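Local coordinates for protein globin (Geobacter sulfurreducens, PDB 2W31) that binds heme, its iron held by two histidines, and may bind oxygen, through the globin domain of a longer globin-coupled sensor, at residues 19-24 with 133-138. Residues are numbered along the deposited sequence; the frame is centred on the assembly and turned at random.
Sequences ELLGSL and EAVEKI
The carbonyl oxygen of L20, a residue that touches A134, takes two hydrogen bonds: S23 OG donates to L20 O at 2.6 Å, and L24 N adds a weak one. The hydroxyl comes in 16° off the carbonyl plane, tying S23 back onto its own helix. This is a helix-helix crossing of the globin fold in its protoglobin form, where an early helix, 15-23, meets the long helix 125-151; the axes of residues 19-23 and 133-138 cross at -101°, with a closest approach of 9.4 Å. Between the two segments the packing is apolar. L21 does most of the work. Its CA-CB bond does not aim at the other helix, but chi1 of -66° and an extended chi2 bring the methyls nearer. CD2 sits 4.0 Å from A134 CB and also meets V135, CD1 reaches I138 CB at 3.9 Å, and both touch I138 CG2. L21 CD2 also lies 4.0 Å from A134 O, already hydrogen-bonded to I138 N. L20 CB adds a looser touch on A134 CB at 4.2 Å. K137 NZ adds a polar tie between the same two helices, forming a salt bridge with D17. V135 also packs against T114, L115 and I118 of helix 100-121, and E136 touches L115 of the second subunit. L24 approaches V135 roughly at right angles, its CD1 meeting V135 CG2 at 3.8 Å.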
loop_
_atom_site.group_PDB
_atom_site.type_symbol
_atom_site.label_atom_id
_atom_site.label_comp_id
_atom_site.label_asym_id
_atom_site.label_seq_id
_atom_site.Cartn_x
_atom_site.Cartn_y
_atom_site.Cartn_z
ATOM N N GLU A 19 12.880 0.274 -15.636
ATOM C CA GLU A 19 14.341 0.522 -15.623
ATOM C C GLU A 19 14.854 0.877 -14.223
ATOM O O GLU A 19 15.906 0.390 -13.777
ATOM C CB GLU A 19 14.692 1.599 -16.654
ATOM C CG GLU A 19 14.565 1.079 -18.096
ATOM C CD GLU A 19 14.415 2.171 -19.162
ATOM O OE1 GLU A 19 14.794 3.337 -18.908
ATOM O OE2 GLU A 19 13.895 1.848 -20.269
ATOM N N LEU A 20 14.065 1.657 -13.481
ATOM C CA LEU A 20 14.503 2.022 -12.146
ATOM C C LEU A 20 14.484 0.822 -11.211
ATOM O O LEU A 20 15.414 0.644 -10.387
ATOM C CB LEU A 20 13.646 3.159 -11.593
ATOM C CG LEU A 20 13.848 4.509 -12.266
ATOM C CD1 LEU A 20 12.631 5.435 -11.992
ATOM C CD2 LEU A 20 15.193 5.086 -11.788
ATOM N N LEU A 21 13.434 -0.016 -11.319
ATOM C CA LEU A 21 13.425 -1.246 -10.514
ATOM C C LEU A 21 14.647 -2.125 -10.867
ATOM O O LEU A 21 15.288 -2.692 -9.970
ATOM C CB LEU A 21 12.143 -2.030 -10.738
ATOM C CG LEU A 21 10.877 -1.326 -10.230
ATOM C CD1 LEU A 21 9.684 -2.167 -10.637
ATOM C CD2 LEU A 21 10.924 -1.156 -8.701
ATOM N N GLY A 22 14.967 -2.246 -12.169
ATOM C CA GLY A 22 16.176 -3.006 -12.544
ATOM C C GLY A 22 17.434 -2.426 -11.906
ATOM O O GLY A 22 18.336 -3.199 -11.504
ATOM N N SER A 23 17.528 -1.091 -11.842
ATOM C CA SER A 23 18.688 -0.423 -11.250
ATOM C C SER A 23 18.812 -0.722 -9.758
ATOM O O SER A 23 19.911 -0.616 -9.195
ATOM C CB SER A 23 18.653 1.093 -11.512
ATOM O OG SER A 23 17.809 1.733 -10.580
ATOM N N LEU A 24 17.696 -1.071 -9.111
ATOM C CA LEU A 24 17.713 -1.467 -7.691
ATOM C C LEU A 24 17.999 -2.948 -7.448
ATOM O O LEU A 24 18.154 -3.378 -6.294
ATOM C CB LEU A 24 16.370 -1.075 -7.021
ATOM C CG LEU A 24 16.104 0.410 -6.932
ATOM C CD1 LEU A 24 14.602 0.610 -6.651
ATOM C CD2 LEU A 24 16.929 1.076 -5.809
ATOM N N GLU A 133 8.940 6.117 -6.031
ATOM C CA GLU A 133 7.692 6.028 -6.790
ATOM C C GLU A 133 7.564 4.690 -7.548
ATOM O O GLU A 133 6.490 4.096 -7.571
ATOM C CB GLU A 133 7.532 7.212 -7.761
ATOM C CG GLU A 133 7.213 8.569 -7.044
ATOM C CD GLU A 133 7.306 9.793 -7.953
ATOM O OE1 GLU A 133 7.973 9.719 -9.004
ATOM O OE2 GLU A 133 6.784 10.857 -7.564
ATOM N N ALA A 134 8.674 4.195 -8.129
ATOM C CA ALA A 134 8.645 2.930 -8.873
ATOM C C ALA A 134 8.326 1.761 -7.911
ATOM O O ALA A 134 7.538 0.862 -8.245
ATOM C CB ALA A 134 10.010 2.684 -9.572
ATOM N N VAL A 135 8.986 1.742 -6.742
ATOM C CA VAL A 135 8.786 0.652 -5.764
ATOM C C VAL A 135 7.346 0.690 -5.234
ATOM O O VAL A 135 6.690 -0.358 -5.124
ATOM C CB VAL A 135 9.772 0.774 -4.589
ATOM C CG1 VAL A 135 9.313 -0.034 -3.377
ATOM C CG2 VAL A 135 11.165 0.361 -5.063
ATOM N N GLU A 136 6.839 1.886 -4.914
ATOM C CA GLU A 136 5.435 1.930 -4.443
ATOM C C GLU A 136 4.449 1.417 -5.483
ATOM O O GLU A 136 3.476 0.727 -5.124
ATOM C CB GLU A 136 5.038 3.317 -3.970
ATOM C CG GLU A 136 5.824 3.837 -2.783
ATOM C CD GLU A 136 5.353 3.367 -1.449
ATOM O OE1 GLU A 136 5.055 2.175 -1.237
ATOM O OE2 GLU A 136 5.353 4.226 -0.526
ATOM N N LYS A 137 4.674 1.719 -6.767
ATOM C CA LYS A 137 3.823 1.182 -7.815
ATOM C C LYS A 137 3.884 -0.360 -7.892
ATOM O O LYS A 137 2.866 -1.020 -7.920
ATOM C CB LYS A 137 4.173 1.788 -9.181
ATOM C CG LYS A 137 3.783 3.236 -9.339
ATOM C CD LYS A 137 4.291 3.735 -10.663
ATOM C CE LYS A 137 4.538 5.234 -10.625
ATOM N NZ LYS A 137 5.235 5.774 -11.832
ATOM N N ILE A 138 5.079 -0.935 -7.925
ATOM C CA ILE A 138 5.137 -2.398 -8.054
ATOM C C ILE A 138 4.566 -3.113 -6.824
ATOM O O ILE A 138 3.868 -4.127 -6.958
ATOM C CB ILE A 138 6.546 -2.897 -8.482
ATOM C CG1 ILE A 138 6.442 -4.306 -9.089
ATOM C CG2 ILE A 138 7.603 -2.863 -7.347
ATOM C CD1 ILE A 138 5.628 -4.351 -10.360
#